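Local coordinates for protein folylpolyglutamate synthase (FolC) (Helicobacter pylori, PDB 6K8C) that probably adds glutamate to dihydropteroate and then extends folates to polyglutamates, using ATP in both ligase steps of folate metabolism, at residues K36-A41 with A129-K134; D137-E142 with N153-T158. All coordinates share one frame; numbering follows the deposited sequence.

Contact 1. Residues K36-A41 with A129-K134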
loop_
_atom_site.group_PDB
_atom_site.type_symbol
_atom_site.label_atom_id
_atom_site.label_comp_id
_atom_site.label_asym_id
_atom_site.label_seq_id
_atom_site.Cartn_x
_atom_site.Cartn_y
_atom_site.Cartn_z
ATOM N N LYS A 36 -13.697 6.468 20.419
ATOM C CA LYS A 36 -14.340 6.165 21.695
ATOM C C LYS A 36 -15.855 6.128 21.543
ATOM O O LYS A 36 -16.521 5.219 22.053
ATOM C CB LYS A 36 -13.924 7.192 22.749
ATOM C CG LYS A 36 -13.560 6.587 24.101
ATOM C CD LYS A 36 -12.122 6.064 24.110
ATOM C CE LYS A 36 -11.681 5.650 25.510
ATOM N NZ LYS A 36 -10.199 5.678 25.665
ATOM N N ASP A 37 -16.415 7.105 20.821
ATOM C CA ASP A 37 -17.850 7.103 20.550
ATOM C C ASP A 37 -18.257 5.892 19.725
ATOM O O ASP A 37 -19.315 5.298 19.962
ATOM C CB ASP A 37 -18.255 8.383 19.822
ATOM C CG ASP A 37 -18.181 9.605 20.706
ATOM O OD1 ASP A 37 -17.789 9.469 21.883
ATOM O OD2 ASP A 37 -18.518 10.703 20.216
ATOM N N PHE A 38 -17.438 5.522 18.735
ATOM C CA PHE A 38 -17.748 4.348 17.924
ATOM C C PHE A 38 -17.852 3.100 18.792
ATOM O O PHE A 38 -18.783 2.299 18.640
ATOM C CB PHE A 38 -16.686 4.140 16.834
ATOM C CG PHE A 38 -16.776 2.792 16.168
ATOM C CD1 PHE A 38 -17.630 2.592 15.098
ATOM C CD2 PHE A 38 -16.043 1.716 16.641
ATOM C CE1 PHE A 38 -17.736 1.354 14.499
ATOM C CE2 PHE A 38 -16.148 0.475 16.051
ATOM C CZ PHE A 38 -16.988 0.292 14.973
ATOM N N LYS A 39 -16.883 2.905 19.688
ATOM C CA LYS A 39 -16.869 1.695 20.502
ATOM C C LYS A 39 -18.078 1.651 21.430
ATOM O O LYS A 39 -18.710 0.601 21.594
ATOM C CB LYS A 39 -15.568 1.615 21.296
ATOM C CG LYS A 39 -14.365 1.132 20.478
ATOM C CD LYS A 39 -13.141 0.961 21.357
ATOM C CE LYS A 39 -12.698 2.283 21.955
ATOM N NZ LYS A 39 -11.512 2.122 22.838
ATOM N N ASN A 40 -18.429 2.794 22.022
ATOM C CA ASN A 40 -19.646 2.876 22.825
ATOM C C ASN A 40 -20.877 2.537 21.991
ATOM O O ASN A 40 -21.695 1.697 22.383
ATOM C CB ASN A 40 -19.783 4.274 23.434
ATOM C CG ASN A 40 -18.914 4.469 24.672
ATOM O OD1 ASN A 40 -18.576 3.513 25.375
ATOM N ND2 ASN A 40 -18.566 5.719 24.953
ATOM N N ALA A 41 -21.020 3.174 20.824
ATOM C CA ALA A 41 -22.231 2.982 20.032
ATOM C C ALA A 41 -22.271 1.625 19.347
ATOM O O ALA A 41 -23.357 1.125 19.040
ATOM C CB ALA A 41 -22.367 4.091 18.986
ATOM N N ALA A 129 -13.408 -0.008 8.003
ATOM C CA ALA A 129 -12.598 -1.214 8.150
ATOM C C ALA A 129 -12.937 -1.952 9.440
ATOM O O ALA A 129 -13.084 -3.180 9.442
ATOM C CB ALA A 129 -11.107 -0.859 8.105
ATOM N N VAL A 130 -13.064 -1.220 10.549
ATOM C CA VAL A 130 -13.391 -1.858 11.823
ATOM C C VAL A 130 -14.775 -2.490 11.762
ATOM O O VAL A 130 -14.989 -3.593 12.282
ATOM C CB VAL A 130 -13.286 -0.847 12.977
ATOM C CG1 VAL A 130 -13.630 -1.523 14.314
ATOM C CG2 VAL A 130 -11.903 -0.228 13.016
ATOM N N MET A 131 -15.737 -1.806 11.132
ATOM C CA MET A 131 -17.075 -2.374 10.987
ATOM C C MET A 131 -17.032 -3.660 10.172
ATOM O O MET A 131 -17.653 -4.669 10.535
ATOM C CB MET A 131 -18.014 -1.358 10.330
ATOM C CG MET A 131 -18.568 -0.306 11.275
ATOM S SD MET A 131 -19.716 -0.981 12.501
ATOM C CE MET A 131 -21.034 -1.564 11.440
ATOM N N LEU A 132 -16.292 -3.642 9.063
ATOM C CA LEU A 132 -16.200 -4.814 8.204
ATOM C C LEU A 132 -15.475 -5.972 8.872
ATOM O O LEU A 132 -15.709 -7.124 8.492
ATOM C CB LEU A 132 -15.493 -4.449 6.902
ATOM C CG LEU A 132 -16.260 -3.513 5.976
ATOM C CD1 LEU A 132 -15.363 -3.051 4.839
ATOM C CD2 LEU A 132 -17.500 -4.202 5.441
ATOM N N ALA A 133 -14.610 -5.698 9.850
ATOM C CA ALA A 133 -13.806 -6.723 10.506
ATOM C C ALA A 133 -14.404 -7.187 11.830
ATOM O O ALA A 133 -13.711 -7.851 12.608
ATOM C CB ALA A 133 -12.381 -6.211 10.731
ATOM N N LYS A 134 -15.675 -6.860 12.088
ATOM C CA LYS A 134 -16.317 -7.170 13.364
ATOM C C LYS A 134 -16.127 -8.627 13.776
ATOM O O LYS A 134 -15.876 -8.918 14.952
ATOM C CB LYS A 134 -17.810 -6.839 13.272
ATOM C CG LYS A 134 -18.620 -7.165 14.521
ATOM C CD LYS A 134 -20.111 -7.166 14.199
ATOM C CE LYS A 134 -20.940 -6.644 15.358
ATOM N NZ LYS A 134 -20.606 -7.336 16.633
#
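The outer end of the F38 ring is wedged against V130 and M131, one on each side of its CZ atom. On one flank CE2 rests on the CG1 methyl of V130 at 3.7 Å. On the other, CE1 lies 3.7 Å from SD of M131, and CG of M131 comes just as near to that carbon. CZ, between them, is 3.9 Å from both V130 CG1 and M131 SD.

The sulfur forms a Met-aromatic contact of the edge kind: SD lies 4.9 Å from the F38 ring centroid and 81° off the ring normal, close to the ring plane. The valine methyl approaches the same ring obliquely.

Torsions explain the reach. The phenyl group is thrown out from its helix because CG stands anti to the backbone N (chi1 167°). In the methionine, chi1 sets CG beside the backbone N and a bend at chi2 brings SD to the ring; the further bend at chi3 leaves CE farther from it. No hydrogen bond passes between the segments, and all three touching residues are buried, which makes this a purely apolar join. With the nearest CA atoms, those of F38 and M131, 9.7 Å apart, side chains alone fill the gap between the helices.

Other side chains complete the surroundings of the ring. F42 meets it with planes about 20° apart, F43 meets it edge-to-face, and L110 and F115 also pack on F38; M131 in turn touches F42, Q109 and L110. Helix 28-41 is thus joined to the last turn of helix 121-132 beside helices 100-110 and 114-118, while A129, L132 and A133 of the second segment pack on strand 76-79 of the large sheet.

Contact 2. Residues D137-E142 with N153-T158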
loop_
_atom_site.group_PDB
_atom_site.type_symbol
_atom_site.label_atom_id
_atom_site.label_comp_id
_atom_site.label_asym_id
_atom_site.label_seq_id
_atom_site.Cartn_x
_atom_site.Cartn_y
_atom_site.Cartn_z
ATOM N N ASP A 137 -10.791 -12.731 12.741
ATOM C CA ASP A 137 -9.791 -13.130 13.720
ATOM C C ASP A 137 -8.632 -12.145 13.774
ATOM O O ASP A 137 -8.050 -11.934 14.844
ATOM C CB ASP A 137 -9.275 -14.534 13.395
ATOM C CG ASP A 137 -10.380 -15.567 13.389
ATOM O OD1 ASP A 137 -10.970 -15.795 14.460
ATOM O OD2 ASP A 137 -10.666 -16.137 12.317
ATOM N N TYR A 138 -8.285 -11.543 12.640
ATOM C CA TYR A 138 -7.152 -10.636 12.555
ATOM C C TYR A 138 -7.531 -9.445 11.693
ATOM O O TYR A 138 -8.260 -9.584 10.706
ATOM C CB TYR A 138 -5.908 -11.327 11.970
ATOM C CG TYR A 138 -5.343 -12.398 12.875
ATOM C CD1 TYR A 138 -4.396 -12.089 13.844
ATOM C CD2 TYR A 138 -5.765 -13.719 12.767
ATOM C CE1 TYR A 138 -3.882 -13.069 14.681
ATOM C CE2 TYR A 138 -5.265 -14.699 13.597
ATOM C CZ TYR A 138 -4.325 -14.372 14.553
ATOM O OH TYR A 138 -3.820 -15.354 15.382
ATOM N N LEU A 139 -7.031 -8.278 12.078
ATOM C CA LEU A 139 -7.190 -7.049 11.310
ATOM C C LEU A 139 -5.795 -6.515 11.020
ATOM O O LEU A 139 -5.076 -6.110 11.942
ATOM C CB LEU A 139 -8.032 -6.031 12.076
ATOM C CG LEU A 139 -8.121 -4.631 11.464
ATOM C CD1 LEU A 139 -8.703 -4.698 10.062
ATOM C CD2 LEU A 139 -8.943 -3.709 12.355
ATOM N N VAL A 140 -5.393 -6.563 9.753
ATOM C CA VAL A 140 -4.099 -6.051 9.313
ATOM C C VAL A 140 -4.337 -4.622 8.843
ATOM O O VAL A 140 -4.963 -4.393 7.804
ATOM C CB VAL A 140 -3.475 -6.921 8.212
ATOM C CG1 VAL A 140 -2.073 -6.409 7.859
ATOM C CG2 VAL A 140 -3.380 -8.378 8.672
ATOM N N LEU A 141 -3.835 -3.666 9.618
ATOM C CA LEU A 141 -4.226 -2.263 9.544
ATOM C C LEU A 141 -3.027 -1.441 9.092
ATOM O O LEU A 141 -2.077 -1.245 9.858
ATOM C CB LEU A 141 -4.727 -1.795 10.911
ATOM C CG LEU A 141 -5.658 -0.595 11.061
ATOM C CD1 LEU A 141 -7.028 -0.895 10.487
ATOM C CD2 LEU A 141 -5.757 -0.235 12.532
ATOM N N GLU A 142 -3.073 -0.957 7.858
ATOM C CA GLU A 142 -1.997 -0.134 7.322
ATOM C C GLU A 142 -2.171 1.308 7.774
ATOM O O GLU A 142 -3.259 1.881 7.647
ATOM C CB GLU A 142 -1.995 -0.209 5.799
ATOM C CG GLU A 142 -0.835 0.485 5.123
ATOM C CD GLU A 142 -0.948 0.411 3.616
ATOM O OE1 GLU A 142 -1.223 1.454 2.988
ATOM O OE2 GLU A 142 -0.779 -0.694 3.061
ATOM N N ASN A 153 -3.690 4.670 14.726
ATOM C CA ASN A 153 -3.032 4.608 16.028
ATOM C C ASN A 153 -4.010 4.460 17.184
ATOM O O ASN A 153 -3.593 4.069 18.281
ATOM C CB ASN A 153 -2.187 5.862 16.253
ATOM C CG ASN A 153 -0.774 5.698 15.762
ATOM O OD1 ASN A 153 -0.144 4.670 16.007
ATOM N ND2 ASN A 153 -0.265 6.708 15.060
ATOM N N ALA A 154 -5.290 4.776 16.978
ATOM C CA ALA A 154 -6.252 4.770 18.072
ATOM C C ALA A 154 -6.714 3.369 18.448
ATOM O O ALA A 154 -7.250 3.182 19.544
ATOM C CB ALA A 154 -7.468 5.630 17.711
ATOM N N LEU A 155 -6.528 2.391 17.571
ATOM C CA LEU A 155 -6.951 1.031 17.863
ATOM C C LEU A 155 -5.893 0.326 18.704
ATOM O O LEU A 155 -4.690 0.537 18.521
ATOM C CB LEU A 155 -7.202 0.264 16.562
ATOM C CG LEU A 155 -8.524 0.508 15.831
ATOM C CD1 LEU A 155 -8.545 1.874 15.164
ATOM C CD2 LEU A 155 -8.751 -0.582 14.801
ATOM N N LYS A 156 -6.340 -0.492 19.652
ATOM C CA LYS A 156 -5.394 -1.280 20.428
ATOM C C LYS A 156 -4.721 -2.296 19.514
ATOM O O LYS A 156 -5.362 -2.902 18.652
ATOM C CB LYS A 156 -6.093 -1.980 21.594
ATOM C CG LYS A 156 -6.227 -1.111 22.840
ATOM C CD LYS A 156 -7.064 -1.791 23.915
ATOM C CE LYS A 156 -7.655 -0.774 24.880
ATOM N NZ LYS A 156 -8.584 -1.412 25.855
ATOM N N LYS A 157 -3.419 -2.467 19.689
ATOM C CA LYS A 157 -2.622 -3.255 18.766
ATOM C C LYS A 157 -2.045 -4.475 19.467
ATOM O O LYS A 157 -1.564 -4.389 20.601
ATOM C CB LYS A 157 -1.496 -2.416 18.155
ATOM C CG LYS A 157 -0.631 -1.690 19.163
ATOM C CD LYS A 157 0.511 -0.968 18.472
ATOM C CE LYS A 157 -0.010 0.154 17.590
ATOM N NZ LYS A 157 0.041 1.466 18.287
ATOM N N THR A 158 -2.119 -5.613 18.785
ATOM C CA THR A 158 -1.397 -6.802 19.216
ATOM C C THR A 158 0.060 -6.747 18.777
ATOM O O THR A 158 0.958 -7.160 19.521
ATOM C CB THR A 158 -2.075 -8.043 18.637
ATOM O OG1 THR A 158 -3.471 -8.009 18.948
ATOM C CG2 THR A 158 -1.455 -9.317 19.189
#
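No polar bond links L155 to L139 and L141, the three residues that meet here; E142 OE1 and D137 OD2, on the same strand segment, are bonded to the backbone N atoms of S81 and K75. The join itself rests on one methyl. CD2 of L155 lies 3.8 Å from CD2 of L141 and 4.0 Å from CD2 of L139, so a single loop side chain spans two residues on the same face of the strand. Both strand leucines send CB toward the loop, and L155 crosses each of them at about a right angle. The two share a setting of CG anti to the backbone N (chi1 172° in L139, -157° in L141), and with it both offer the same branch, CD2, to L155. All three are buried.

On the other face of the strand, Y138 and V140 pack on helix 58-70, and the E142 side chain touches K58 at the start of that helix. The packing of the L155 loop is a feature of this chain, but a parallel strand set between strands 76-79 and 48-53, with helices on both faces of the sheet, is consistent with the P-loop NTPase-type fold of the Mur ligase middle domain.

The two contacts follow in series along the chain, contact 1 closing before contact 2 opens, and their centres lie 12 Å apart on the same side of the chain's centre. Helix 121-132, used by contact 1, leads directly into strand 138-142, used by contact 2. They also touch: V130 CG2 meets L155 CD2 at 3.6 Å, and A133 CB lies 4.0 Å from L139 CD1. V130 therefore offers one methyl to each contact, and apolar contacts lead from F38 through V130 and L155 to L139 and L141 of the eight-stranded sheet. Contact 1 joins helix 28-41 to helix 121-132, and contact 2 joins loop 153-158 to a strand of the Mur ligase middle domain, of the P-loop NTPase clan.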